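Local coordinates for protein HPV18 E7 (Human papillomavirus type 18, PDB 6IWD) that probably drives quiescent host cells into the cell cycle for viral genome replication, represented here by its zinc-binding C-terminal domain, at residues H9-M14 and A35-F40; I22-E27 and L44-P49. One frame throughout, in Å; residues are numbered along the deposited sequence.

Both interactions lie in the small zinc-binding domain of E7, with their centres about 8 Å apart. Along the chain the segments alternate: strand 9-14, strand 22-27, helix segment 35-40, then 44-49. Interaction 1 lays helix 30-41 on strand 7-14, and interaction 2 brings the chain after that helix to strand 21-28. The two strands are antiparallel neighbours in one sheet, with a probable hydrogen bond between Ile22 N and Cys13 O (2.7 Å). The contacts also meet inside the fold, where Phe40 CZ lies 3.4 Å from Phe46 CE1. One hydrophobic core thus joins sheet, helix and zinc site, and both contacts reach the second copy of the protein.

Interaction 1: H9-M14 and A35-F40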
loop_
_atom_site.group_PDB
_atom_site.type_symbol
_atom_site.label_atom_id
_atom_site.label_comp_id
_atom_site.label_asym_id
_atom_site.label_seq_id
_atom_site.Cartn_x
_atom_site.Cartn_y
_atom_site.Cartn_z
ATOM N N HIS B 9 -2.458 16.418 2.371
ATOM C CA HIS B 9 -2.624 15.830 3.692
ATOM C C HIS B 9 -1.304 15.903 4.442
ATOM O O HIS B 9 -0.230 15.863 3.835
ATOM C CB HIS B 9 -3.081 14.370 3.613
ATOM C CG HIS B 9 -4.186 14.136 2.635
ATOM N ND1 HIS B 9 -5.510 14.367 2.941
ATOM C CD2 HIS B 9 -4.166 13.690 1.355
ATOM C CE1 HIS B 9 -6.257 14.080 1.889
ATOM N NE2 HIS B 9 -5.468 13.668 0.915
ATOM N N THR B 10 -1.381 16.009 5.764
ATOM C CA THR B 10 -0.187 15.983 6.598
ATOM C C THR B 10 -0.192 14.723 7.450
ATOM O O THR B 10 -1.201 14.402 8.084
ATOM C CB THR B 10 -0.086 17.224 7.489
ATOM O OG1 THR B 10 -0.053 18.393 6.667
ATOM C CG2 THR B 10 1.201 17.178 8.318
ATOM N N MET B 11 0.928 14.009 7.450
ATOM C CA MET B 11 1.117 12.819 8.270
ATOM C C MET B 11 2.122 13.137 9.368
ATOM O O MET B 11 3.279 13.458 9.078
ATOM C CB MET B 11 1.617 11.646 7.431
ATOM C CG MET B 11 0.648 11.165 6.370
ATOM S SD MET B 11 -0.642 10.106 7.052
ATOM C CE MET B 11 0.346 8.862 7.881
ATOM N N LEU B 12 1.687 13.037 10.622
ATOM C CA LEU B 12 2.580 13.148 11.771
ATOM C C LEU B 12 3.001 11.759 12.225
ATOM O O LEU B 12 2.161 10.872 12.390
ATOM C CB LEU B 12 1.908 13.889 12.927
ATOM C CG LEU B 12 1.711 15.387 12.698
ATOM C CD1 LEU B 12 0.497 15.891 13.470
ATOM C CD2 LEU B 12 2.976 16.124 13.123
ATOM N N CYS B 13 4.301 11.564 12.398
ATOM C CA CYS B 13 4.808 10.288 12.876
ATOM C C CYS B 13 6.044 10.561 13.720
ATOM O O CYS B 13 6.473 11.708 13.872
ATOM C CB CYS B 13 5.101 9.336 11.707
ATOM S SG CYS B 13 6.287 9.959 10.446
ATOM N N MET B 14 6.611 9.493 14.270
ATOM C CA MET B 14 7.787 9.567 15.121
ATOM C C MET B 14 8.972 8.918 14.412
ATOM O O MET B 14 8.822 7.877 13.766
ATOM C CB MET B 14 7.521 8.869 16.461
ATOM C CG MET B 14 8.589 9.086 17.531
ATOM S SD MET B 14 8.410 8.006 18.992
ATOM C CE MET B 14 8.615 6.393 18.221
ATOM N N ALA B 35 -3.852 3.767 2.014
ATOM C CA ALA B 35 -2.818 2.752 1.842
ATOM C C ALA B 35 -1.525 3.151 2.544
ATOM O O ALA B 35 -0.842 2.305 3.135
ATOM C CB ALA B 35 -2.577 2.513 0.350
ATOM N N PHE B 36 -1.171 4.437 2.474
ATOM C CA PHE B 36 0.014 4.962 3.145
ATOM C C PHE B 36 -0.130 4.883 4.665
ATOM O O PHE B 36 0.797 4.451 5.363
ATOM C CB PHE B 36 0.236 6.404 2.673
ATOM C CG PHE B 36 1.517 7.050 3.157
ATOM C CD1 PHE B 36 2.700 6.339 3.244
ATOM C CD2 PHE B 36 1.537 8.408 3.451
ATOM C CE1 PHE B 36 3.878 6.963 3.682
ATOM C CE2 PHE B 36 2.707 9.035 3.874
ATOM C CZ PHE B 36 3.875 8.315 3.983
ATOM N N GLN B 37 -1.292 5.291 5.192
ATOM C CA GLN B 37 -1.585 5.122 6.618
ATOM C C GLN B 37 -1.409 3.665 7.050
ATOM O O GLN B 37 -0.771 3.377 8.067
ATOM C CB GLN B 37 -3.010 5.620 6.911
ATOM C CG GLN B 37 -3.180 7.132 6.788
ATOM C CD GLN B 37 -4.640 7.578 6.831
ATOM O OE1 GLN B 37 -5.553 6.820 6.481
ATOM N NE2 GLN B 37 -4.865 8.821 7.259
ATOM N N GLN B 38 -1.939 2.725 6.258
ATOM C CA GLN B 38 -1.834 1.309 6.611
ATOM C C GLN B 38 -0.377 0.847 6.700
ATOM O O GLN B 38 -0.049 -0.009 7.535
ATOM C CB GLN B 38 -2.623 0.468 5.594
ATOM C CG GLN B 38 -2.628 -1.040 5.873
ATOM C CD GLN B 38 -3.215 -1.382 7.241
ATOM O OE1 GLN B 38 -4.307 -0.951 7.579
ATOM N NE2 GLN B 38 -2.481 -2.157 8.031
ATOM N N LEU B 39 0.516 1.423 5.884
ATOM C CA LEU B 39 1.924 1.018 5.945
ATOM C C LEU B 39 2.540 1.337 7.302
ATOM O O LEU B 39 3.378 0.576 7.798
ATOM C CB LEU B 39 2.719 1.685 4.816
ATOM C CG LEU B 39 2.317 1.242 3.408
ATOM C CD1 LEU B 39 3.249 1.823 2.323
ATOM C CD2 LEU B 39 2.282 -0.275 3.330
ATOM N N PHE B 40 2.138 2.459 7.925
ATOM C CA PHE B 40 2.619 2.772 9.272
ATOM C C PHE B 40 2.142 1.750 10.286
ATOM O O PHE B 40 2.772 1.573 11.336
ATOM C CB PHE B 40 2.149 4.167 9.711
ATOM C CG PHE B 40 2.888 5.302 9.056
ATOM C CD1 PHE B 40 2.452 5.823 7.844
ATOM C CD2 PHE B 40 4.003 5.862 9.659
ATOM C CE1 PHE B 40 3.129 6.877 7.238
ATOM C CE2 PHE B 40 4.681 6.915 9.058
ATOM C CZ PHE B 40 4.247 7.418 7.854
#
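Met11 and Cys13 of strand 9-14 pack on Phe36, Gln37 and Phe40 of the helix. Met11 is bent at chi2 and chi3 (-80° and -54°), which brings its methyl CE round to Phe40 while CG stays by Phe36. CG lies 3.9 Å from Phe36 CE2, and the two side chains run side by side in opposite senses. CE ends 3.5 Å from Phe40 CE1, oblique to the ring. Cys13 CB lies on the same side of that ring plane, 3.6 Å from Phe40 CE2. Within the helix, Phe40 CE1 sits 3.6 Å above the Phe36 plane, toward its rim.

Both sulfurs also approach rings obliquely. Met11 SD, 5.4 Å from the Phe36 ring centroid, makes a Met-aromatic contact. Cys13 SG is 4.9 Å from the centroid of Phe40.

Gln37 gives only its aliphatic part. Its CG lies 3.9 Å from Met11 SD, with the side chains crossing at about a right angle. Its OE1 is hydrogen-bonded to Arg34 NH1, and its NE2 to a polar side chain of another protein's chain.

The helix, part of a predicted nuclear export signal, is therefore held on the two-stranded antiparallel sheet of this zinc-binding domain by dispersion and sulfur-aromatic contacts, while the amide of Gln37 is used elsewhere.

Interaction 2: I22-E27 and L44-P49; sequences IELVVE and LSFVCP. With ZN (zinc ion), chain F.
Leu24 sets its methyl CD1 squarely over one face of Phe46. The carbon stands 3.6 Å from the ring centroid and 11° off the normal, a CH-pi contact over the centre of the ring. All six ring carbons lie at similar distances from it.

Ile22 reaches across with the tip of its longer branch. CG1 lies anti to the carbonyl carbon (chi1 -62°), and the chain is extended beyond it, carrying CD1 to the backbone of 44-49. There CD1 touches Cys48 N at 3.7 Å and Phe46 O at 3.8 Å. It also packs on Phe46 CB at 3.8 Å and on Cys48 CB at 4.1 Å. One methyl thus covers the chain just before the metal ligand.

Cys48 SG binds the zinc ion at 2.2 Å. Cys15, Cys18 and Cys51 complete the four-cysteine site, built from two CxxC motifs as in the E7 zinc-binding fold. Cys48 is also the N-cap of helix 49-52. Its SG takes the position between the backbone N and the carbonyl carbon (chi1 73°), from where it both binds zinc and caps a backbone N of that helix.

The next shell fixes these groups. Ile22 and Leu24, two residues apart on the strand, both point toward 44-49, and Leu24 is hydrogen-bonded through its backbone to Met11. Phe46 is bonded through its backbone to Cys16, between two zinc ligands, while its side chain touches Phe36 of helix 30-41. Farther out, Val26, Glu27, Ser45 and Phe46 pair antiparallel with a strand of the second subunit, so the sheet continues across the interface, where Glu27 also forms a salt bridge to Lys17 of that subunit.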
loop_
_atom_site.group_PDB
_atom_site.type_symbol
_atom_site.label_atom_id
_atom_site.label_comp_id
_atom_site.label_asym_id
_atom_site.label_seq_id
_atom_site.Cartn_x
_atom_site.Cartn_y
_atom_site.Cartn_z
ATOM N N ILE B 22 8.039 13.764 13.128
ATOM C CA ILE B 22 8.270 14.003 11.710
ATOM C C ILE B 22 6.956 14.432 11.086
ATOM O O ILE B 22 5.925 13.784 11.295
ATOM C CB ILE B 22 8.823 12.752 11.003
ATOM C CG1 ILE B 22 10.171 12.355 11.597
ATOM C CG2 ILE B 22 8.910 12.981 9.497
ATOM C CD1 ILE B 22 10.689 11.030 11.074
ATOM N N GLU B 23 6.994 15.516 10.324
ATOM C CA GLU B 23 5.838 16.022 9.597
ATOM C C GLU B 23 6.059 15.740 8.112
ATOM O O GLU B 23 6.963 16.314 7.497
ATOM C CB GLU B 23 5.661 17.513 9.862
ATOM C CG GLU B 23 4.236 17.948 10.138
ATOM C CD GLU B 23 4.171 19.276 10.882
ATOM O OE1 GLU B 23 4.781 19.387 11.974
ATOM O OE2 GLU B 23 3.518 20.212 10.365
ATOM N N LEU B 24 5.250 14.850 7.544
ATOM C CA LEU B 24 5.278 14.554 6.115
ATOM C C LEU B 24 4.053 15.172 5.462
ATOM O O LEU B 24 2.933 15.013 5.959
ATOM C CB LEU B 24 5.294 13.049 5.852
ATOM C CG LEU B 24 6.398 12.232 6.500
ATOM C CD1 LEU B 24 6.133 10.768 6.263
ATOM C CD2 LEU B 24 7.745 12.642 5.932
ATOM N N VAL B 25 4.266 15.881 4.362
ATOM C CA VAL B 25 3.193 16.538 3.631
ATOM C C VAL B 25 3.105 15.883 2.261
ATOM O O VAL B 25 4.085 15.881 1.503
ATOM C CB VAL B 25 3.429 18.051 3.524
ATOM C CG1 VAL B 25 2.306 18.712 2.740
ATOM C CG2 VAL B 25 3.555 18.651 4.925
ATOM N N VAL B 26 1.951 15.305 1.956
ATOM C CA VAL B 26 1.749 14.610 0.696
ATOM C C VAL B 26 0.547 15.203 -0.032
ATOM O O VAL B 26 -0.310 15.871 0.554
ATOM C CB VAL B 26 1.558 13.088 0.898
ATOM C CG1 VAL B 26 2.832 12.463 1.450
ATOM C CG2 VAL B 26 0.385 12.811 1.828
ATOM N N GLU B 27 0.493 14.942 -1.331
ATOM C CA GLU B 27 -0.720 15.105 -2.117
ATOM C C GLU B 27 -1.032 13.759 -2.741
ATOM O O GLU B 27 -0.132 13.104 -3.283
ATOM C CB GLU B 27 -0.565 16.183 -3.191
ATOM C CG GLU B 27 -0.306 17.548 -2.608
ATOM C CD GLU B 27 -0.521 18.661 -3.612
ATOM O OE1 GLU B 27 -0.607 18.364 -4.825
ATOM O OE2 GLU B 27 -0.610 19.835 -3.184
ATOM N N LEU B 44 6.354 0.085 8.207
ATOM C CA LEU B 44 7.020 1.253 7.636
ATOM C C LEU B 44 7.220 2.324 8.704
ATOM O O LEU B 44 6.262 2.744 9.358
ATOM C CB LEU B 44 6.211 1.811 6.470
ATOM C CG LEU B 44 6.760 3.053 5.751
ATOM C CD1 LEU B 44 7.984 2.656 4.944
ATOM C CD2 LEU B 44 5.714 3.715 4.835
ATOM N N SER B 45 8.468 2.763 8.872
ATOM C CA SER B 45 8.851 3.820 9.795
ATOM C C SER B 45 9.783 4.785 9.081
ATOM O O SER B 45 10.549 4.383 8.205
ATOM C CB SER B 45 9.572 3.268 11.045
ATOM O OG SER B 45 8.724 2.444 11.830
ATOM N N PHE B 46 9.734 6.053 9.474
ATOM C CA PHE B 46 10.612 7.067 8.911
ATOM C C PHE B 46 11.737 7.425 9.873
ATOM O O PHE B 46 11.589 7.348 11.096
ATOM C CB PHE B 46 9.823 8.321 8.536
ATOM C CG PHE B 46 9.059 8.167 7.267
ATOM C CD1 PHE B 46 7.859 7.468 7.252
ATOM C CD2 PHE B 46 9.561 8.677 6.074
ATOM C CE1 PHE B 46 7.158 7.295 6.065
ATOM C CE2 PHE B 46 8.864 8.521 4.891
ATOM C CZ PHE B 46 7.657 7.830 4.881
ATOM N N VAL B 47 12.879 7.790 9.295
ATOM C CA VAL B 47 14.059 8.233 10.025
ATOM C C VAL B 47 14.199 9.735 9.813
ATOM O O VAL B 47 14.177 10.206 8.669
ATOM C CB VAL B 47 15.322 7.493 9.550
ATOM C CG1 VAL B 47 16.518 7.903 10.379
ATOM C CG2 VAL B 47 15.113 5.978 9.602
ATOM N N CYS B 48 14.337 10.485 10.909
ATOM C CA CYS B 48 14.443 11.932 10.802
ATOM C C CYS B 48 15.749 12.303 10.102
ATOM O O CYS B 48 16.641 11.466 9.955
ATOM C CB CYS B 48 14.337 12.588 12.185
ATOM S SG CYS B 48 15.756 12.417 13.309
ATOM N N PRO B 49 15.865 13.539 9.603
ATOM C CA PRO B 49 17.088 13.894 8.863
ATOM C C PRO B 49 18.348 13.771 9.695
ATOM O O PRO B 49 19.380 13.319 9.183
ATOM C CB PRO B 49 16.824 15.341 8.433
ATOM C CG PRO B 49 15.339 15.423 8.338
ATOM C CD PRO B 49 14.835 14.585 9.481
HETATM ZN ZN ZN F . 15.737 10.746 14.671
#